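Local coordinates for cyclic dimeric GMP binding protein (Pseudomonas fluorescens, PDB 3PJV) that probably senses cyclic dimeric GMP inside the cell and passes the signal outward to control proteolysis in the periplasm, where the domain described here lies, at residues Arg18-Asp23 with Gly53-Ile58; Leu30-Asn35 with Ala40-Leu45; Ser48-Gly53 with Val70-Ile75; Ser57-Asp62 with Asp66-Glu71; Asp97-Val100 with Glu105-Ala108. One frame throughout, in Å; residues are numbered along the deposited sequence.

Contact 1: residues Arg18-Asp23 with Gly53-Ile58; sequences RSHAQD and GYYSSI
His20 reaches off helix 6-32 to the tyrosine pair Tyr54 and Tyr55, where the chain comes out of helix 39-50 and enters strand 55-62. Its CG stands anti to the backbone N (chi1 -176°), which swings the imidazole out from the helix until CE1 lies 3.3 Å from Tyr55 CE1. The two rings are close to parallel, their planes 27° apart, but the centroids are 5.2 Å apart, so this is a strongly slid pair with little overlap rather than a full stack. The same carbon, His20 CE1, also sits 4.0 Å from Tyr54 CB, which lies at the edge of the imidazole, near its plane.

The polar end of His20 has its partner in the dimer: ND1 is hydrogen-bonded to Ser114 OG of the second subunit. The backbone joins in as well, through a water that donates to His20 O (2.8 Å) and is also hydrogen-bonded to Tyr55 OH (2.8 Å). That water lies over the centre of the imidazole, 3.4 Å above its plane, yet in the plane of the tyrosine ring, so it bridges the phenol and the helix carbonyl while sitting over the imidazole.

One residue further on, Ala21 packs on Ser114 of the second subunit. Beyond the contact, Tyr55 also leans on Ala24 of helix 6-32 and Ile49 of helix 39-50, Tyr54 meets Phe118 edge-to-face, and strand 55-62 pairs antiparallel with a strand of the second subunit, so the histidine lies where two helices, a sheet and the dimer interface converge.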
# COMPACT_ATOMS: atom_id res chain seq x y z
N ARG A 18 0.67 12.32 1.48
CA ARG A 18 1.52 12.85 2.56
C ARG A 18 1.24 12.09 3.86
O ARG A 18 2.17 11.70 4.56
CB ARG A 18 1.29 14.35 2.76
CG ARG A 18 2.21 14.97 3.80
CD ARG A 18 2.39 16.46 3.59
NE ARG A 18 1.11 17.16 3.56
CZ ARG A 18 0.76 18.08 2.65
NH1 ARG A 18 -0.43 18.65 2.73
NH2 ARG A 18 1.60 18.43 1.68
N SER A 19 -0.03 11.86 4.17
CA SER A 19 -0.38 11.07 5.34
C SER A 19 0.15 9.65 5.23
O SER A 19 0.58 9.06 6.22
CB SER A 19 -1.89 11.07 5.56
OG SER A 19 -2.33 12.37 5.91
N HIS A 20 0.15 9.10 4.02
CA HIS A 20 0.67 7.76 3.80
C HIS A 20 2.16 7.71 4.19
O HIS A 20 2.61 6.81 4.90
CB HIS A 20 0.44 7.36 2.34
CG HIS A 20 0.86 5.96 2.02
ND1 HIS A 20 2.14 5.64 1.60
CD2 HIS A 20 0.17 4.80 2.02
CE1 HIS A 20 2.21 4.34 1.35
NE2 HIS A 20 1.03 3.81 1.61
N ALA A 21 2.92 8.70 3.73
CA ALA A 21 4.35 8.77 4.00
C ALA A 21 4.63 9.04 5.48
O ALA A 21 5.50 8.42 6.08
CB ALA A 21 5.01 9.83 3.12
N GLN A 22 3.87 9.96 6.06
CA GLN A 22 4.04 10.28 7.47
C GLN A 22 3.74 9.08 8.36
O GLN A 22 4.47 8.79 9.31
CB GLN A 22 3.15 11.44 7.89
CG GLN A 22 3.34 11.81 9.34
CD GLN A 22 4.78 12.16 9.65
OE1 GLN A 22 5.29 13.17 9.18
NE2 GLN A 22 5.45 11.32 10.41
N ASP A 23 2.66 8.37 8.05
CA ASP A 23 2.29 7.20 8.84
C ASP A 23 3.37 6.13 8.80
O ASP A 23 3.66 5.51 9.82
CB ASP A 23 0.95 6.61 8.38
CG ASP A 23 -0.23 7.50 8.75
OD1 ASP A 23 -0.02 8.49 9.49
OD2 ASP A 23 -1.36 7.22 8.30
N GLY A 53 7.21 -1.83 -2.24
CA GLY A 53 7.26 -1.01 -3.44
C GLY A 53 6.45 0.27 -3.32
O GLY A 53 6.44 1.07 -4.24
N TYR A 54 5.79 0.47 -2.18
CA TYR A 54 4.90 1.63 -2.02
C TYR A 54 5.65 2.94 -1.83
O TYR A 54 5.05 4.02 -1.91
CB TYR A 54 3.95 1.47 -0.83
CG TYR A 54 3.06 0.24 -0.87
CD1 TYR A 54 2.70 -0.35 -2.07
CD2 TYR A 54 2.59 -0.33 0.31
CE1 TYR A 54 1.88 -1.47 -2.10
CE2 TYR A 54 1.78 -1.45 0.30
CZ TYR A 54 1.43 -2.02 -0.90
OH TYR A 54 0.63 -3.14 -0.91
N TYR A 55 6.95 2.86 -1.56
CA TYR A 55 7.74 4.05 -1.22
C TYR A 55 8.84 4.31 -2.24
O TYR A 55 9.57 3.38 -2.61
CB TYR A 55 8.30 3.95 0.21
CG TYR A 55 7.21 3.58 1.18
CD1 TYR A 55 6.33 4.55 1.65
CD2 TYR A 55 7.00 2.26 1.56
CE1 TYR A 55 5.29 4.22 2.49
CE2 TYR A 55 5.97 1.92 2.40
CZ TYR A 55 5.11 2.91 2.87
OH TYR A 55 4.07 2.59 3.71
N SER A 56 8.95 5.56 -2.70
CA SER A 56 10.04 5.95 -3.60
C SER A 56 11.39 5.88 -2.89
O SER A 56 12.43 5.60 -3.50
CB SER A 56 9.83 7.39 -4.10
OG SER A 56 8.59 7.52 -4.79
N SER A 57 11.36 6.15 -1.59
CA SER A 57 12.59 6.15 -0.79
C SER A 57 12.31 6.06 0.71
O SER A 57 11.29 6.52 1.19
CB SER A 57 13.40 7.41 -1.10
OG SER A 57 12.75 8.58 -0.62
N ILE A 58 13.25 5.45 1.43
CA ILE A 58 13.27 5.47 2.90
C ILE A 58 14.72 5.62 3.31
O ILE A 58 15.60 4.94 2.79
CB ILE A 58 12.72 4.18 3.51
CG1 ILE A 58 11.28 3.96 3.07
CG2 ILE A 58 12.78 4.23 5.06
CD1 ILE A 58 10.68 2.68 3.60
O HOH W 1 2.00 4.11 4.93

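Contact 2: residues Leu30-Asn35 with Ala40-Leu45; sequences LSLTPN and AMVELL
Met41, modelled as selenomethionine, meets Asn35 through its methylene: CG lies 3.6 Å from Asn35 CG and about as near Asn35 CB. Because Met41 CG is anti to its own backbone N (chi1 -173°), this carbon is carried across to the asparagine, and the chain then bends at both following torsions; the two side chains run obliquely to one another.

Val42 comes next and turns its two methyls to different partners. CG2 approaches the backbone, 3.4 Å from Asn35 O, while CG1 packs on Leu32 CD2 at 4.0 Å. Leu32 CD2 also lies 3.9 Å from Val42 CA, so this methyl rests against the helix backbone itself. The segments belong to a helical hairpin: the C-terminal end of helix 6-32 turns through a short connection into helix 39-50, which runs back roughly antiparallel to it, and apolar side chains from the last turn of helix 6-32 and the first turns of helix 39-50 fill the seam between them. Leu32 also packs on Val110 of the second subunit.

Glu43 turns away from the seam and forms a salt bridge with Arg72. Leu45, about one turn further along the helix than Val42, also faces the seam. Its CB lies 3.9 Å from Leu32 CD2, the two leucine side chains running alongside one another, head to tail, while Leu45 CD1 lies 3.6 Å from Ser31 O, a backbone carbonyl in the last turn of helix 6-32.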
# COMPACT_ATOMS: atom_id res chain seq x y z
N LEU A 30 8.96 4.00 15.34
CA LEU A 30 8.53 3.23 16.51
C LEU A 30 9.16 1.83 16.48
O LEU A 30 9.71 1.36 17.47
CB LEU A 30 7.00 3.12 16.53
CG LEU A 30 6.23 3.02 17.84
CD1 LEU A 30 4.97 2.17 17.64
CD2 LEU A 30 7.08 2.50 18.99
N SER A 31 9.08 1.18 15.33
CA SER A 31 9.63 -0.16 15.18
C SER A 31 11.12 -0.19 15.48
O SER A 31 11.62 -1.15 16.07
CB SER A 31 9.35 -0.69 13.77
OG SER A 31 7.96 -0.72 13.52
N LEU A 32 11.83 0.86 15.09
CA LEU A 32 13.28 0.92 15.22
C LEU A 32 13.75 1.25 16.62
O LEU A 32 14.89 0.98 16.97
CB LEU A 32 13.86 1.99 14.27
CG LEU A 32 13.84 1.66 12.78
CD1 LEU A 32 14.38 2.85 11.98
CD2 LEU A 32 14.66 0.42 12.50
N THR A 33 12.88 1.85 17.42
CA THR A 33 13.31 2.35 18.72
C THR A 33 13.98 1.32 19.64
O THR A 33 15.05 1.59 20.19
CB THR A 33 12.17 3.12 19.44
OG1 THR A 33 11.84 4.28 18.67
CG2 THR A 33 12.62 3.55 20.85
N PRO A 34 13.36 0.13 19.81
CA PRO A 34 14.00 -0.86 20.69
C PRO A 34 15.15 -1.59 20.02
O PRO A 34 15.76 -2.44 20.68
CB PRO A 34 12.86 -1.83 21.01
CG PRO A 34 11.90 -1.69 19.89
CD PRO A 34 11.99 -0.26 19.44
N ASN A 35 15.45 -1.28 18.76
CA ASN A 35 16.47 -1.99 17.98
C ASN A 35 17.53 -1.08 17.38
O ASN A 35 18.33 -1.51 16.55
CB ASN A 35 15.82 -2.75 16.82
CG ASN A 35 14.69 -3.65 17.26
OD1 ASN A 35 13.53 -3.45 16.88
ND2 ASN A 35 15.01 -4.65 18.06
N ALA A 40 21.91 -4.94 11.96
CA ALA A 40 21.22 -5.92 11.14
C ALA A 40 19.70 -5.77 11.24
O ALA A 40 19.00 -5.77 10.23
CB ALA A 40 21.65 -7.33 11.52
N MSE A 41 19.20 -5.63 12.47
CA MSE A 41 17.77 -5.49 12.69
C MSE A 41 17.26 -4.20 12.07
O MSE A 41 16.14 -4.15 11.55
CB MSE A 41 17.43 -5.51 14.18
CG MSE A 41 15.94 -5.54 14.46
SE MSE A 41 15.21 -7.29 13.88
CE MSE A 41 16.64 -8.33 14.61
N VAL A 42 18.06 -3.15 12.13
CA VAL A 42 17.65 -1.88 11.56
C VAL A 42 17.44 -2.06 10.06
O VAL A 42 16.41 -1.67 9.50
CB VAL A 42 18.67 -0.77 11.82
CG1 VAL A 42 18.35 0.45 10.95
CG2 VAL A 42 18.67 -0.41 13.30
N GLU A 43 18.42 -2.69 9.41
CA GLU A 43 18.30 -2.94 7.98
C GLU A 43 17.10 -3.84 7.67
O GLU A 43 16.37 -3.60 6.71
CB GLU A 43 19.59 -3.54 7.41
CG GLU A 43 19.55 -3.66 5.90
CD GLU A 43 20.91 -3.96 5.30
OE1 GLU A 43 21.01 -4.07 4.05
OE2 GLU A 43 21.89 -4.09 6.07
N LEU A 44 16.88 -4.86 8.50
CA LEU A 44 15.75 -5.77 8.30
C LEU A 44 14.42 -5.04 8.37
O LEU A 44 13.53 -5.25 7.54
CB LEU A 44 15.75 -6.89 9.33
CG LEU A 44 16.42 -8.20 8.92
CD1 LEU A 44 15.84 -9.34 9.73
CD2 LEU A 44 16.19 -8.43 7.44
N LEU A 45 14.27 -4.20 9.39
CA LEU A 45 13.03 -3.48 9.61
C LEU A 45 12.74 -2.46 8.51
O LEU A 45 11.59 -2.28 8.12
CB LEU A 45 13.06 -2.78 10.97
CG LEU A 45 12.89 -3.77 12.13
CD1 LEU A 45 13.18 -3.09 13.46
CD2 LEU A 45 11.49 -4.38 12.11

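Contact 3: residues Ser48-Gly53 with Val70-Ile75; sequences SIFDSG and VERNGI
Helix 39-50 ends over the face of strand 70-73, with the CA atoms of Phe50 and Arg72 7.3 Å apart, and the chain then leaves through a type I beta turn from Phe50 to Gly53, closed by Gly53 N to Phe50 O at 3.0 Å. Gly53 has positive phi, where a side chain would jam against the preceding carbonyl. This is a helix end packed on the outer strand of the 55-62/68-73 hairpin.

The packing centres on a CH-pi contact. With Phe50 CG anti to the backbone N (chi1 -177°), the ring is carried out from the helix end to the strand, and Arg72 CB stands over its centre, 3.5 Å from the centroid and only 5° off the ring normal. Ring and guanidinium are not stacked: their planes are 84° apart, and it is the methylene that meets the aromatic face. At the far rim, Phe50 CZ lies 3.6 Å from Asn73 C, with Gly74 N close by in the ring plane. With an alanine in place of Phe50, the face under Arg72 CB would be gone, which would probably open a gap between helix end and strand and leave the methylene base of the arginine without its aromatic support.

Beyond CB the arginine bends away to polar partners. Arg72 NH2 forms a salt bridge with Glu43, and Arg72 NH1 donates to Glu71 O at 3.0 Å, the carbonyl oxygen lying in the guanidinium plane although the donor stands above the carbonyl's own plane. The charged group of Asp51 is not in direct contact; a water donates to Asp51 OD1 (2.9 Å) and accepts from Arg72 NE (2.8 Å).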
# COMPACT_ATOMS: atom_id res chain seq x y z
N SER A 48 11.79 -4.52 5.28
CA SER A 48 10.43 -5.02 5.43
C SER A 48 9.43 -4.04 4.83
O SER A 48 8.67 -4.39 3.93
CB SER A 48 10.12 -5.24 6.92
OG SER A 48 8.79 -5.68 7.13
N ILE A 49 9.46 -2.80 5.31
CA ILE A 49 8.56 -1.76 4.84
C ILE A 49 8.80 -1.39 3.37
O ILE A 49 7.85 -1.21 2.61
CB ILE A 49 8.67 -0.50 5.74
CG1 ILE A 49 8.44 -0.90 7.20
CG2 ILE A 49 7.70 0.59 5.28
CD1 ILE A 49 7.12 -1.61 7.44
N PHE A 50 10.06 -1.29 2.97
CA PHE A 50 10.37 -0.82 1.62
C PHE A 50 10.02 -1.86 0.55
O PHE A 50 9.72 -1.51 -0.58
CB PHE A 50 11.84 -0.47 1.50
CG PHE A 50 12.22 0.10 0.16
CD1 PHE A 50 12.84 -0.69 -0.78
CD2 PHE A 50 11.93 1.42 -0.15
CE1 PHE A 50 13.19 -0.18 -2.02
CE2 PHE A 50 12.28 1.94 -1.38
CZ PHE A 50 12.91 1.14 -2.31
N ASP A 51 10.08 -3.13 0.92
CA ASP A 51 9.94 -4.20 -0.06
C ASP A 51 8.54 -4.28 -0.70
O ASP A 51 8.35 -5.01 -1.67
CB ASP A 51 10.37 -5.54 0.53
CG ASP A 51 11.88 -5.67 0.63
OD1 ASP A 51 12.60 -4.80 0.09
OD2 ASP A 51 12.35 -6.65 1.24
N SER A 52 7.58 -3.55 -0.15
CA SER A 52 6.24 -3.47 -0.75
C SER A 52 6.26 -2.75 -2.09
O SER A 52 5.41 -2.99 -2.95
CB SER A 52 5.28 -2.73 0.18
OG SER A 52 5.71 -1.40 0.40
N GLY A 53 7.21 -1.83 -2.24
CA GLY A 53 7.26 -1.01 -3.44
C GLY A 53 6.45 0.27 -3.32
O GLY A 53 6.44 1.07 -4.24
N VAL A 70 21.03 3.74 6.94
CA VAL A 70 20.53 2.83 5.91
C VAL A 70 19.63 3.61 4.98
O VAL A 70 18.96 4.55 5.39
CB VAL A 70 19.78 1.63 6.52
CG1 VAL A 70 18.48 2.08 7.12
CG2 VAL A 70 19.54 0.55 5.46
N GLU A 71 19.64 3.24 3.71
CA GLU A 71 18.69 3.85 2.78
C GLU A 71 18.31 2.94 1.63
O GLU A 71 19.00 1.97 1.32
CB GLU A 71 19.23 5.17 2.24
CG GLU A 71 20.38 5.02 1.29
CD GLU A 71 20.85 6.35 0.75
OE1 GLU A 71 20.00 7.19 0.40
OE2 GLU A 71 22.09 6.56 0.69
N ARG A 72 17.18 3.27 1.03
CA ARG A 72 16.63 2.48 -0.05
C ARG A 72 15.95 3.45 -1.00
O ARG A 72 15.29 4.39 -0.58
CB ARG A 72 15.59 1.51 0.51
CG ARG A 72 16.15 0.36 1.36
CD ARG A 72 16.90 -0.62 0.49
NE ARG A 72 17.31 -1.83 1.19
CZ ARG A 72 18.41 -1.93 1.95
NH1 ARG A 72 19.19 -0.87 2.12
NH2 ARG A 72 18.72 -3.08 2.54
N ASN A 73 16.11 3.21 -2.30
CA ASN A 73 15.53 4.07 -3.29
C ASN A 73 14.96 3.24 -4.41
O ASN A 73 15.57 2.25 -4.81
CB ASN A 73 16.59 5.02 -3.88
CG ASN A 73 16.93 6.16 -2.96
OD1 ASN A 73 16.32 7.23 -3.03
ND2 ASN A 73 17.90 5.95 -2.08
N GLY A 74 13.78 3.61 -4.89
CA GLY A 74 13.29 3.09 -6.16
C GLY A 74 13.15 4.21 -7.17
O GLY A 74 13.37 5.38 -6.86
N ILE A 75 12.77 3.87 -8.40
CA ILE A 75 12.44 4.91 -9.36
C ILE A 75 11.18 5.63 -8.88
O ILE A 75 10.18 4.97 -8.52
CB ILE A 75 12.21 4.35 -10.77
CG1 ILE A 75 11.17 5.19 -11.51
CG2 ILE A 75 11.76 2.92 -10.70
CD1 ILE A 75 10.58 4.50 -12.72
O HOH W 2 15.12 -3.49 0.48

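Contact 4: residues Ser57-Asp62 with Asp66-Glu71; sequences SIRVVD and DQTIVE
Ile69 and Val70 both stand opposite Val60, a classic beta bulge that shifts the register of the antiparallel hairpin 55-62/68-73 by one residue. Val60 N donates to Val70 O at 2.9 Å, and Val60 O accepts from Ile69 N at 2.8 Å; Ile69 has helical backbone angles, as the first bulge residue of this type does. Past the bulge, Asp62 N to Gln67 O resumes the pairing.

Val60 packs its CG2 3.7 Å from Val70 CG1, on the face turned to Val46 and Leu32. The Arg59 side chain lies on the other face, extended to NE, and directs two nitrogens at one oxygen of Thr68: Arg59 NE and NH2 both donate to Thr68 OG1, at 2.8 Å and 3.1 Å, the hydroxyl oxygen nearly in the guanidinium plane. Its NH1 forms a salt bridge with Glu111 of the second subunit. A leucine in place of Arg59 would probably leave Thr68 OG1 without its two donors and that glutamate without its charged mate. Over one face of the guanidinium, Val61 CG2 rests 3.3 Å above the plane of Arg59.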
# COMPACT_ATOMS: atom_id res chain seq x y z
N SER A 57 11.36 6.15 -1.59
CA SER A 57 12.59 6.15 -0.79
C SER A 57 12.31 6.06 0.71
O SER A 57 11.29 6.52 1.19
CB SER A 57 13.40 7.41 -1.10
OG SER A 57 12.75 8.58 -0.62
N ILE A 58 13.25 5.45 1.43
CA ILE A 58 13.27 5.47 2.90
C ILE A 58 14.72 5.62 3.31
O ILE A 58 15.60 4.94 2.79
CB ILE A 58 12.72 4.18 3.51
CG1 ILE A 58 11.28 3.96 3.07
CG2 ILE A 58 12.78 4.23 5.06
CD1 ILE A 58 10.68 2.68 3.60
N ARG A 59 14.98 6.53 4.23
CA ARG A 59 16.33 6.78 4.70
C ARG A 59 16.30 6.95 6.21
O ARG A 59 15.38 7.55 6.75
CB ARG A 59 16.87 8.04 4.02
CG ARG A 59 18.30 8.42 4.36
CD ARG A 59 18.66 9.73 3.66
NE ARG A 59 19.98 10.22 4.03
CZ ARG A 59 20.24 11.49 4.34
NH1 ARG A 59 19.27 12.40 4.33
NH2 ARG A 59 21.48 11.85 4.68
N VAL A 60 17.29 6.40 6.90
CA VAL A 60 17.42 6.61 8.34
C VAL A 60 18.74 7.33 8.54
O VAL A 60 19.77 6.89 8.06
CB VAL A 60 17.42 5.27 9.12
CG1 VAL A 60 17.55 5.51 10.62
CG2 VAL A 60 16.14 4.48 8.78
N VAL A 61 18.67 8.48 9.19
CA VAL A 61 19.83 9.34 9.38
C VAL A 61 20.23 9.39 10.86
O VAL A 61 19.40 9.62 11.74
CB VAL A 61 19.55 10.77 8.86
CG1 VAL A 61 20.75 11.70 9.14
CG2 VAL A 61 19.22 10.73 7.38
N ASP A 62 21.51 9.15 11.13
CA ASP A 62 22.03 9.23 12.49
C ASP A 62 22.19 10.71 12.84
O ASP A 62 22.93 11.43 12.18
CB ASP A 62 23.37 8.49 12.58
CG ASP A 62 23.96 8.50 13.99
OD1 ASP A 62 24.15 9.60 14.56
OD2 ASP A 62 24.21 7.42 14.55
N ASP A 66 25.19 12.67 11.59
CA ASP A 66 24.54 13.22 10.41
C ASP A 66 24.74 12.35 9.16
O ASP A 66 24.52 12.81 8.03
CB ASP A 66 25.01 14.64 10.12
CG ASP A 66 24.13 15.35 9.11
OD1 ASP A 66 22.89 15.20 9.21
OD2 ASP A 66 24.67 16.03 8.22
N GLN A 67 25.14 11.11 9.35
CA GLN A 67 25.33 10.22 8.21
C GLN A 67 24.14 9.28 8.03
O GLN A 67 23.39 9.03 8.96
CB GLN A 67 26.64 9.44 8.33
CG GLN A 67 26.74 8.54 9.55
CD GLN A 67 28.17 8.13 9.85
OE1 GLN A 67 29.12 8.79 9.44
NE2 GLN A 67 28.33 7.02 10.57
N THR A 68 23.99 8.78 6.81
CA THR A 68 22.95 7.81 6.52
C THR A 68 23.31 6.47 7.15
O THR A 68 24.41 5.96 6.97
CB THR A 68 22.79 7.63 5.02
OG1 THR A 68 22.40 8.88 4.44
CG2 THR A 68 21.73 6.58 4.72
N ILE A 69 22.38 5.91 7.92
CA ILE A 69 22.59 4.61 8.54
C ILE A 69 22.19 3.54 7.55
O ILE A 69 22.90 2.55 7.33
CB ILE A 69 21.72 4.47 9.80
CG1 ILE A 69 22.18 5.46 10.89
CG2 ILE A 69 21.74 3.03 10.30
CD1 ILE A 69 21.23 5.53 12.06
N VAL A 70 21.03 3.74 6.94
CA VAL A 70 20.53 2.83 5.91
C VAL A 70 19.63 3.61 4.98
O VAL A 70 18.96 4.55 5.39
CB VAL A 70 19.78 1.63 6.52
CG1 VAL A 70 18.48 2.08 7.12
CG2 VAL A 70 19.54 0.55 5.46
N GLU A 71 19.64 3.24 3.71
CA GLU A 71 18.69 3.85 2.78
C GLU A 71 18.31 2.94 1.63
O GLU A 71 19.00 1.97 1.32
CB GLU A 71 19.23 5.17 2.24
CG GLU A 71 20.38 5.02 1.29
CD GLU A 71 20.85 6.35 0.75
OE1 GLU A 71 20.00 7.19 0.40
OE2 GLU A 71 22.09 6.56 0.69

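Contact 5: residues Asp97-Val100 with Glu105-Ala108; sequences DALV and EQAA
Val100 and Ala108 are held together by backbone hydrogen bonds. Val100 N donates to Ala108 O at 2.8 Å and almost straight, 177° at the hydrogen. In the other direction, Val100 O accepts twice: from Ala107 N at 2.7 Å, the donor lying in the carbonyl plane, and from Ala108 N at a longer 3.2 Å, the donor tilted from that plane. One carbonyl thus takes two successive amides, because Ala107 and Ala108 both stand opposite Val100.

A weaker contact shares the Ala108 carbonyl: Leu99 CA approaches Ala108 O at 3.5 Å in a CA-H...O geometry.

Among the side chains, Gln106 bends at chi2 (-42°), which folds its amide back over Leu99; NE2 lies 3.6 Å from Leu99 CB, and the two chains run at about a right angle. The other end of that amide, OE1, makes a weak hydrogen bond with Ser101. Val100 and Ala108 point to the same face, their CB atoms 4.3 Å apart.

That face is covered by the second subunit, whose Ile36 packs on Val100 and whose Val60 packs on Ala108. Glu105, turned away from the partner strand, forms a salt bridge with Lys64 of the second subunit.

The axes of the two short strands approach to 5.4 Å at 120°, well short of antiparallel. Together these features mark a classic beta bulge near the tip of the 96-102/105-114 hairpin, an arm that lies against the other chain in a manner consistent with a domain-swapped dimer.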
# COMPACT_ATOMS: atom_id res chain seq x y z
N ASP A 97 -8.18 -13.83 3.52
CA ASP A 97 -9.54 -13.73 4.04
C ASP A 97 -9.63 -14.02 5.53
O ASP A 97 -8.72 -14.60 6.12
CB ASP A 97 -10.49 -14.63 3.25
CG ASP A 97 -10.00 -16.06 3.13
OD1 ASP A 97 -9.69 -16.67 4.18
OD2 ASP A 97 -9.92 -16.57 1.99
N ALA A 98 -10.75 -13.63 6.12
CA ALA A 98 -10.94 -13.79 7.56
C ALA A 98 -12.43 -13.91 7.86
O ALA A 98 -13.27 -13.38 7.13
CB ALA A 98 -10.33 -12.63 8.32
N LEU A 99 -12.76 -14.62 8.94
CA LEU A 99 -14.15 -14.86 9.29
C LEU A 99 -14.65 -13.87 10.33
O LEU A 99 -13.91 -13.47 11.22
CB LEU A 99 -14.33 -16.28 9.83
CG LEU A 99 -14.02 -17.40 8.83
CD1 LEU A 99 -14.37 -18.76 9.42
CD2 LEU A 99 -14.76 -17.17 7.53
N VAL A 100 -15.91 -13.47 10.18
CA VAL A 100 -16.60 -12.67 11.18
C VAL A 100 -17.63 -13.58 11.84
O VAL A 100 -18.43 -14.21 11.16
CB VAL A 100 -17.35 -11.49 10.56
CG1 VAL A 100 -18.04 -10.67 11.64
CG2 VAL A 100 -16.41 -10.62 9.72
N GLU A 105 -21.62 -18.48 15.86
CA GLU A 105 -21.71 -18.94 14.48
C GLU A 105 -20.92 -18.04 13.54
O GLU A 105 -20.92 -16.82 13.70
CB GLU A 105 -23.17 -19.00 14.02
CG GLU A 105 -23.30 -19.49 12.58
CD GLU A 105 -24.74 -19.61 12.12
OE1 GLU A 105 -25.64 -19.04 12.78
OE2 GLU A 105 -24.96 -20.27 11.09
N GLN A 106 -20.23 -18.64 12.58
CA GLN A 106 -19.52 -17.85 11.58
C GLN A 106 -20.55 -17.19 10.67
O GLN A 106 -21.37 -17.88 10.07
CB GLN A 106 -18.54 -18.71 10.77
CG GLN A 106 -17.57 -19.54 11.62
CD GLN A 106 -16.98 -18.78 12.81
OE1 GLN A 106 -17.30 -19.07 13.97
NE2 GLN A 106 -16.11 -17.81 12.53
N ALA A 107 -20.52 -15.86 10.59
CA ALA A 107 -21.59 -15.08 9.96
C ALA A 107 -21.21 -14.53 8.57
O ALA A 107 -22.06 -14.41 7.69
CB ALA A 107 -22.01 -13.94 10.87
N ALA A 108 -19.94 -14.21 8.39
CA ALA A 108 -19.50 -13.65 7.11
C ALA A 108 -18.01 -13.88 6.90
O ALA A 108 -17.27 -14.08 7.86
CB ALA A 108 -19.82 -12.15 7.07

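Overall arrangement
From the N terminus, helix 6-32 enters contact 1, which closes a long loop by joining it to the start of strand 55-62. Nested inside that loop, contact 2 clasps the end of the same helix to helix 39-50. Contact 3 crosses contact 1, their segments alternating along the chain and sharing Gly53, and ties the end of helix 39-50 to strand 68-73. Contact 4 closes the short hairpin between the two strands; it begins on Ser57 and Ile58 of contact 1 and shares Val70 and Glu71 with contact 3. Contact 5 follows in series as a separate hairpin, its centre about 43 Å from that of contact 4. All five touch the second subunit.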